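Local coordinates for arylalkylamine N-Acetyltransferase 2 (Aedes aegypti, PDB 4FD5), which probably transfers acyl groups from acyl-CoA to arylalkylamines, such as acetyl to dopamine and long-chain fatty acyl groups to serotonin, at residues 20-25 with 78-83; 136-141 with 146-151. All blocks are in the same frame, centred on the assembly; numbering follows the deposited sequence.

Contact 1: residues 20-25 with 78-83; sequences DDVIEH and VALNGI
Val22 and His25, one turn apart on helix 20-25, face Val78 and Leu80 of strand 78-83, the helix running across the strand at 106° with 10.6 Å between the two axes at their closest. The contact is buried and mostly apolar. Val22 CG1, placed anti to the backbone N (chi1 165°), points between the two strand side chains, lying 4.0 Å from Leu80 CD1 and 4.1 Å from Val78 CG1. Its other methyl, Val22 CG2, also meets Val78 CG1, so the two valines touch through three of their four methyls. The remaining one, Val78 CG2, turns to the imidazole and comes obliquely to within 4.0 Å of His25 CD2. The same ring is tied at its polar end to the neighbouring strand, His25 NE2 being hydrogen-bonded to Ser137 OG, which limits how the ring can rotate. Ile14 also packs on Val22 and Val78, while Ser56, Thr59 and Leu60 of helix 50-60 flank Leu80. Val78 and Leu80, alternate residues on one face of the strand, thus form part of the floor on which the N-terminal helices of the GNAT fold lie against its central mixed sheet.

Contact 2: residues 136-141 with 146-151; sequences LSVDSR and GLAKKL
Leu136 and Val138 pack against Ala148, Leu147 and Leu151 in an apolar strand-to-helix contact at the start of the crossover from strand 129-138 to helix 147-161. The short axes of strand 136-138 and helix 147-151 pass 8.5 Å apart, with their directions 143° apart. Leu136 extends with CG anti to the backbone N (chi1 175°), which carries its methyls to the helix: CD1 lies 3.7 Å from Ala148 O and 3.9 Å from Leu151 CB, while CD2 touches the Ala148 methyl. Two residues on, Val138 divides its methyls between neighbouring residues of the helix: CG2 sits 3.8 Å from Ala148 N and CG1 is 4.3 Å from Leu147 CB, a looser approach. The small Ala148 side chain lets both strand residues close on the helix backbone. Strand, loop and helix form the first half of a beta-alpha-beta unit; the equivalent loop in GNAT enzymes binds the pyrophosphate of acyl-CoA, and this one, with its Arg-x-x-Gly-x-Gly pattern and Gly146 at the N-cap of the helix, probably does the same. Just after the strand, Asp139 shapes the entry to this loop. Its OD1 accepts from Arg141 N at 2.9 Å through the anti lone pair, making an Asx turn, and also from Arg141 NE at 3.0 Å. Arg141 NH2 completes a side-on salt bridge to Asp139 OD2 at 3.0 Å; the oxygen lies in the guanidinium plane, although the arginine approaches it from well above the carboxylate plane. Ala148 also touches Val179 of helix 174-182.

How the contacts relate
From the N terminus, helix 19-29 supplies the first half of contact 1, and the chain then passes through helices 35-39 and 50-60 and strand 66-69 before strand 75-85 closes that 52-residue loop. Contact 2 follows in series, without overlap: strand 129-138 and helix 147-161 are joined by residues 139-146. Strands 75-85 and 129-138 are antiparallel neighbours, and the helices of the two contacts lie on opposite faces of the sheet. The junction is direct: the carbonyl O of Ser137 pairs with Val78 N, and Leu151 CD1 reaches the Val78 backbone.

Contact 1: residues 20-25 with 78-83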
ATOM      1  N   ASP A  20       9.626  13.785   6.009  1.00 14.96           N
ATOM      2  CA  ASP A  20       8.586  14.593   6.633  1.00 16.09           C
ATOM      3  C   ASP A  20       7.583  15.054   5.585  1.00 15.44           C
ATOM      4  O   ASP A  20       6.370  14.942   5.811  1.00 19.41           O
ATOM      5  CB  ASP A  20       9.162  15.827   7.335  1.00 17.57           C
ATOM      6  CG  ASP A  20       9.795  15.509   8.680  1.00 20.40           C
ATOM      7  OD1 ASP A  20       9.717  14.364   9.143  1.00 19.73           O
ATOM      8  OD2 ASP A  20      10.365  16.435   9.299  1.00 22.45           O
ATOM      9  N   ASP A  21       8.096  15.542   4.447  1.00 16.35           N
ATOM     10  CA  ASP A  21       7.234  16.080   3.380  1.00 17.97           C
ATOM     11  C   ASP A  21       6.296  14.971   2.915  1.00 16.59           C
ATOM     12  O   ASP A  21       5.119  15.218   2.609  1.00 16.76           O
ATOM     13  CB  ASP A  21       8.047  16.528   2.165  1.00 18.78           C
ATOM     14  CG  ASP A  21       8.769  17.857   2.362  1.00 24.32           C
ATOM     15  OD1 ASP A  21       8.483  18.572   3.338  1.00 28.27           O
ATOM     16  OD2 ASP A  21       9.618  18.195   1.500  1.00 28.27           O
ATOM     17  N   VAL A  22       6.823  13.753   2.849  1.00 16.66           N
ATOM     18  CA  VAL A  22       6.036  12.645   2.313  1.00 16.01           C
ATOM     19  C   VAL A  22       4.947  12.281   3.324  1.00 16.83           C
ATOM     20  O   VAL A  22       3.776  12.107   2.968  1.00 15.48           O
ATOM     21  CB  VAL A  22       6.935  11.447   1.920  1.00 15.32           C
ATOM     22  CG1 VAL A  22       6.103  10.161   1.721  1.00 16.47           C
ATOM     23  CG2 VAL A  22       7.756  11.771   0.677  1.00 17.03           C
ATOM     24  N   ILE A  23       5.308  12.235   4.603  1.00 16.38           N
ATOM     25  CA  ILE A  23       4.331  11.835   5.584  1.00 17.82           C
ATOM     26  C   ILE A  23       3.217  12.881   5.686  1.00 16.68           C
ATOM     27  O   ILE A  23       2.043  12.537   5.787  1.00 17.48           O
ATOM     28  CB  ILE A  23       4.999  11.517   6.931  1.00 18.06           C
ATOM     29  CG1 ILE A  23       5.815  10.228   6.780  1.00 21.66           C
ATOM     30  CG2 ILE A  23       3.932  11.380   8.022  1.00 20.58           C
ATOM     31  CD1 ILE A  23       6.768   9.942   7.909  1.00 23.40           C
ATOM     32  N   GLU A  24       3.588  14.162   5.592  1.00 17.06           N
ATOM     33  CA  GLU A  24       2.592  15.223   5.555  1.00 19.24           C
ATOM     34  C   GLU A  24       1.663  15.044   4.343  1.00 19.05           C
ATOM     35  O   GLU A  24       0.441  15.146   4.487  1.00 18.32           O
ATOM     36  CB  GLU A  24       3.261  16.601   5.550  1.00 21.73           C
ATOM     37  CG  GLU A  24       2.292  17.777   5.558  1.00 22.85           C
ATOM     38  CD  GLU A  24       1.395  17.849   6.796  1.00 26.05           C
ATOM     39  OE1 GLU A  24       1.679  17.202   7.826  1.00 28.63           O
ATOM     40  OE2 GLU A  24       0.379  18.574   6.725  1.00 29.72           O
ATOM     41  N   HIS A  25       2.231  14.733   3.174  1.00 19.05           N
ATOM     42  CA  HIS A  25       1.403  14.482   1.982  1.00 19.11           C
ATOM     43  C   HIS A  25       0.390  13.404   2.343  1.00 18.61           C
ATOM     44  O   HIS A  25      -0.815  13.559   2.079  1.00 18.32           O
ATOM     45  CB  HIS A  25       2.261  14.080   0.768  1.00 16.19           C
ATOM     46  CG  HIS A  25       1.518  13.320  -0.306  1.00 18.51           C
ATOM     47  ND1 HIS A  25       0.838  13.938  -1.338  1.00 21.46           N
ATOM     48  CD2 HIS A  25       1.370  11.987  -0.513  1.00 19.18           C
ATOM     49  CE1 HIS A  25       0.299  13.015  -2.129  1.00 13.62           C
ATOM     50  NE2 HIS A  25       0.609  11.827  -1.650  1.00 19.23           N
ATOM     51  N   VAL A  78       3.185   9.761  -4.475  1.00 12.70           N
ATOM     52  CA  VAL A  78       4.189   8.783  -4.045  1.00 12.83           C
ATOM     53  C   VAL A  78       3.740   7.334  -4.257  1.00 12.53           C
ATOM     54  O   VAL A  78       2.547   7.022  -4.272  1.00 13.13           O
ATOM     55  CB  VAL A  78       4.544   8.942  -2.552  1.00 13.15           C
ATOM     56  CG1 VAL A  78       5.193  10.313  -2.300  1.00 15.68           C
ATOM     57  CG2 VAL A  78       3.318   8.713  -1.675  1.00 15.53           C
ATOM     58  N   ALA A  79       4.733   6.459  -4.384  1.00 13.24           N
ATOM     59  CA  ALA A  79       4.551   5.026  -4.234  1.00 13.14           C
ATOM     60  C   ALA A  79       5.464   4.599  -3.104  1.00 13.35           C
ATOM     61  O   ALA A  79       6.686   4.626  -3.254  1.00 14.70           O
ATOM     62  CB  ALA A  79       4.945   4.304  -5.506  1.00 13.60           C
ATOM     63  N   LEU A  80       4.879   4.254  -1.962  1.00 12.98           N
ATOM     64  CA  LEU A  80       5.683   3.764  -0.847  1.00 12.13           C
ATOM     65  C   LEU A  80       5.755   2.260  -1.016  1.00 12.83           C
ATOM     66  O   LEU A  80       4.712   1.573  -1.024  1.00 13.11           O
ATOM     67  CB  LEU A  80       5.075   4.119   0.507  1.00 13.41           C
ATOM     68  CG  LEU A  80       5.559   5.423   1.138  1.00 18.24           C
ATOM     69  CD1 LEU A  80       5.217   6.590   0.266  1.00 20.32           C
ATOM     70  CD2 LEU A  80       5.038   5.622   2.549  1.00 17.63           C
ATOM     71  N   ASN A  81       6.997   1.778  -1.115  1.00 12.09           N
ATOM     72  CA  ASN A  81       7.291   0.385  -1.413  1.00 13.05           C
ATOM     73  C   ASN A  81       8.174  -0.205  -0.336  1.00 13.44           C
ATOM     74  O   ASN A  81       9.086   0.459   0.162  1.00 14.43           O
ATOM     75  CB  ASN A  81       8.018   0.265  -2.754  1.00 13.18           C
ATOM     76  CG  ASN A  81       7.248   0.903  -3.895  1.00 13.87           C
ATOM     77  OD1 ASN A  81       6.031   0.725  -4.017  1.00 15.71           O
ATOM     78  ND2 ASN A  81       7.942   1.674  -4.719  1.00 12.55           N
ATOM     79  N   GLY A  82       7.888  -1.448   0.031  1.00 12.55           N
ATOM     80  CA  GLY A  82       8.692  -2.138   1.036  1.00 14.77           C
ATOM     81  C   GLY A  82       9.252  -3.455   0.545  1.00 15.71           C
ATOM     82  O   GLY A  82       8.838  -3.986  -0.477  1.00 14.78           O
ATOM     83  N   ILE A  83      10.213  -3.998   1.283  1.00 17.06           N
ATOM     84  CA  ILE A  83      10.797  -5.279   0.914  1.00 17.86           C
ATOM     85  C   ILE A  83      10.331  -6.372   1.870  1.00 18.02           C
ATOM     86  O   ILE A  83      10.513  -6.248   3.076  1.00 20.00           O
ATOM     87  CB  ILE A  83      12.334  -5.208   0.946  1.00 20.29           C
ATOM     88  CG1 ILE A  83      12.807  -4.062   0.053  1.00 20.10           C
ATOM     89  CG2 ILE A  83      12.921  -6.536   0.469  1.00 19.36           C
ATOM     90  CD1 ILE A  83      14.289  -3.719   0.208  1.00 24.28           C
TER

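Contact 2: residues 136-141 with 146-151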
ATOM      1  N   LEU A 136      -0.074   3.927  -2.825  1.00 13.69           N
ATOM      2  CA  LEU A 136      -0.006   4.677  -4.078  1.00 13.21           C
ATOM      3  C   LEU A 136      -0.942   5.865  -3.911  1.00 14.17           C
ATOM      4  O   LEU A 136      -2.150   5.685  -3.697  1.00 14.41           O
ATOM      5  CB  LEU A 136      -0.452   3.797  -5.255  1.00 14.65           C
ATOM      6  CG  LEU A 136      -0.553   4.460  -6.631  1.00 14.79           C
ATOM      7  CD1 LEU A 136       0.799   5.001  -7.076  1.00 14.79           C
ATOM      8  CD2 LEU A 136      -1.088   3.450  -7.622  1.00 14.64           C
ATOM      9  N   SER A 137      -0.383   7.067  -4.000  1.00 12.91           N
ATOM     10  CA  SER A 137      -1.116   8.281  -3.622  1.00 14.43           C
ATOM     11  C   SER A 137      -0.766   9.417  -4.578  1.00 15.30           C
ATOM     12  O   SER A 137       0.406   9.627  -4.877  1.00 13.46           O
ATOM     13  CB  SER A 137      -0.726   8.683  -2.186  1.00 16.43           C
ATOM     14  OG  SER A 137      -1.375   9.886  -1.809  1.00 18.47           O
ATOM     15  N   VAL A 138      -1.776  10.129  -5.088  1.00 13.82           N
ATOM     16  CA  VAL A 138      -1.529  11.277  -5.955  1.00 15.95           C
ATOM     17  C   VAL A 138      -2.383  12.441  -5.472  1.00 15.65           C
ATOM     18  O   VAL A 138      -3.594  12.296  -5.305  1.00 18.24           O
ATOM     19  CB  VAL A 138      -1.875  10.968  -7.431  1.00 14.39           C
ATOM     20  CG1 VAL A 138      -1.660  12.221  -8.319  1.00 14.98           C
ATOM     21  CG2 VAL A 138      -1.056   9.797  -7.929  1.00 17.78           C
ATOM     22  N   ASP A 139      -1.735  13.570  -5.215  1.00 17.05           N
ATOM     23  CA  ASP A 139      -2.377  14.795  -4.746  1.00 17.36           C
ATOM     24  C   ASP A 139      -3.432  15.243  -5.768  1.00 18.80           C
ATOM     25  O   ASP A 139      -3.181  15.202  -6.972  1.00 18.71           O
ATOM     26  CB  ASP A 139      -1.305  15.879  -4.569  1.00 19.08           C
ATOM     27  CG  ASP A 139      -1.844  17.143  -3.921  1.00 24.17           C
ATOM     28  OD1 ASP A 139      -2.739  17.779  -4.512  1.00 24.35           O
ATOM     29  OD2 ASP A 139      -1.365  17.515  -2.821  1.00 22.49           O
ATOM     30  N   SER A 140      -4.612  15.630  -5.296  1.00 19.13           N
ATOM     31  CA  SER A 140      -5.706  15.991  -6.207  1.00 20.88           C
ATOM     32  C   SER A 140      -5.307  17.061  -7.225  1.00 20.84           C
ATOM     33  O   SER A 140      -5.827  17.071  -8.348  1.00 20.27           O
ATOM     34  CB  SER A 140      -6.952  16.441  -5.432  1.00 21.85           C
ATOM     35  OG  SER A 140      -6.685  17.627  -4.693  1.00 22.69           O
ATOM     36  N   ARG A 141      -4.405  17.965  -6.844  1.00 20.80           N
ATOM     37  CA  ARG A 141      -3.959  19.035  -7.741  1.00 22.40           C
ATOM     38  C   ARG A 141      -3.271  18.471  -8.985  1.00 21.02           C
ATOM     39  O   ARG A 141      -3.244  19.112 -10.039  1.00 22.32           O
ATOM     40  CB  ARG A 141      -3.014  20.010  -7.013  1.00 24.59           C
ATOM     41  CG  ARG A 141      -3.626  20.727  -5.804  1.00 28.79           C
ATOM     42  CD  ARG A 141      -2.571  21.499  -5.009  1.00 32.06           C
ATOM     43  NE  ARG A 141      -1.702  20.612  -4.232  1.00 32.16           N
ATOM     44  CZ  ARG A 141      -0.477  20.925  -3.815  1.00 33.90           C
ATOM     45  NH1 ARG A 141       0.046  22.110  -4.103  1.00 35.54           N
ATOM     46  NH2 ARG A 141       0.231  20.048  -3.104  1.00 33.50           N
ATOM     47  N   GLY A 146      -1.540  11.160 -15.320  1.00 17.17           N
ATOM     48  CA  GLY A 146      -1.089   9.792 -15.463  1.00 17.56           C
ATOM     49  C   GLY A 146      -0.071   9.418 -14.404  1.00 16.35           C
ATOM     50  O   GLY A 146       0.637   8.429 -14.567  1.00 16.27           O
ATOM     51  N   LEU A 147       0.011  10.202 -13.329  1.00 16.98           N
ATOM     52  CA  LEU A 147       1.067   9.967 -12.337  1.00 14.79           C
ATOM     53  C   LEU A 147       0.959   8.638 -11.589  1.00 15.42           C
ATOM     54  O   LEU A 147       1.977   8.014 -11.302  1.00 15.27           O
ATOM     55  CB  LEU A 147       1.192  11.133 -11.340  1.00 15.26           C
ATOM     56  CG  LEU A 147       1.608  12.478 -11.926  1.00 17.15           C
ATOM     57  CD1 LEU A 147       1.599  13.522 -10.832  1.00 18.14           C
ATOM     58  CD2 LEU A 147       2.982  12.386 -12.578  1.00 21.25           C
ATOM     59  N   ALA A 148      -0.246   8.189 -11.251  1.00 14.38           N
ATOM     60  CA  ALA A 148      -0.351   6.909 -10.540  1.00 15.40           C
ATOM     61  C   ALA A 148       0.339   5.768 -11.318  1.00 16.48           C
ATOM     62  O   ALA A 148       1.173   4.995 -10.776  1.00 15.52           O
ATOM     63  CB  ALA A 148      -1.816   6.581 -10.247  1.00 14.66           C
ATOM     64  N   LYS A 149       0.006   5.677 -12.607  1.00 13.69           N
ATOM     65  CA  LYS A 149       0.530   4.615 -13.434  1.00 15.86           C
ATOM     66  C   LYS A 149       2.040   4.784 -13.566  1.00 16.47           C
ATOM     67  O   LYS A 149       2.790   3.824 -13.430  1.00 15.03           O
ATOM     68  CB  LYS A 149      -0.156   4.622 -14.805  1.00 16.24           C
ATOM     69  CG  LYS A 149       0.206   3.442 -15.663  1.00 20.05           C
ATOM     70  CD  LYS A 149      -0.649   3.485 -16.926  1.00 21.16           C
ATOM     71  CE  LYS A 149      -0.474   2.242 -17.764  1.00 28.44           C
ATOM     72  NZ  LYS A 149      -1.251   2.332 -19.037  1.00 30.07           N
ATOM     73  N   LYS A 150       2.489   6.018 -13.788  1.00 15.25           N
ATOM     74  CA  LYS A 150       3.923   6.276 -13.925  1.00 15.53           C
ATOM     75  C   LYS A 150       4.698   5.921 -12.653  1.00 15.18           C
ATOM     76  O   LYS A 150       5.812   5.416 -12.730  1.00 14.74           O
ATOM     77  CB  LYS A 150       4.183   7.722 -14.319  1.00 16.43           C
ATOM     78  CG  LYS A 150       3.599   8.091 -15.682  1.00 21.68           C
ATOM     79  CD  LYS A 150       3.902   9.556 -16.014  1.00 25.38           C
ATOM     80  CE  LYS A 150       3.279   9.982 -17.338  1.00 28.87           C
ATOM     81  NZ  LYS A 150       3.832   9.196 -18.473  1.00 36.21           N
ATOM     82  N   LEU A 151       4.108   6.181 -11.494  1.00 14.93           N
ATOM     83  CA  LEU A 151       4.740   5.825 -10.227  1.00 13.53           C
ATOM     84  C   LEU A 151       4.947   4.328 -10.106  1.00 14.19           C
ATOM     85  O   LEU A 151       5.994   3.879  -9.627  1.00 13.05           O
ATOM     86  CB  LEU A 151       3.928   6.370  -9.048  1.00 12.26           C
ATOM     87  CG  LEU A 151       4.079   7.854  -8.771  1.00 12.33           C
ATOM     88  CD1 LEU A 151       2.961   8.338  -7.859  1.00 15.64           C
ATOM     89  CD2 LEU A 151       5.462   8.116  -8.157  1.00 14.88           C
TER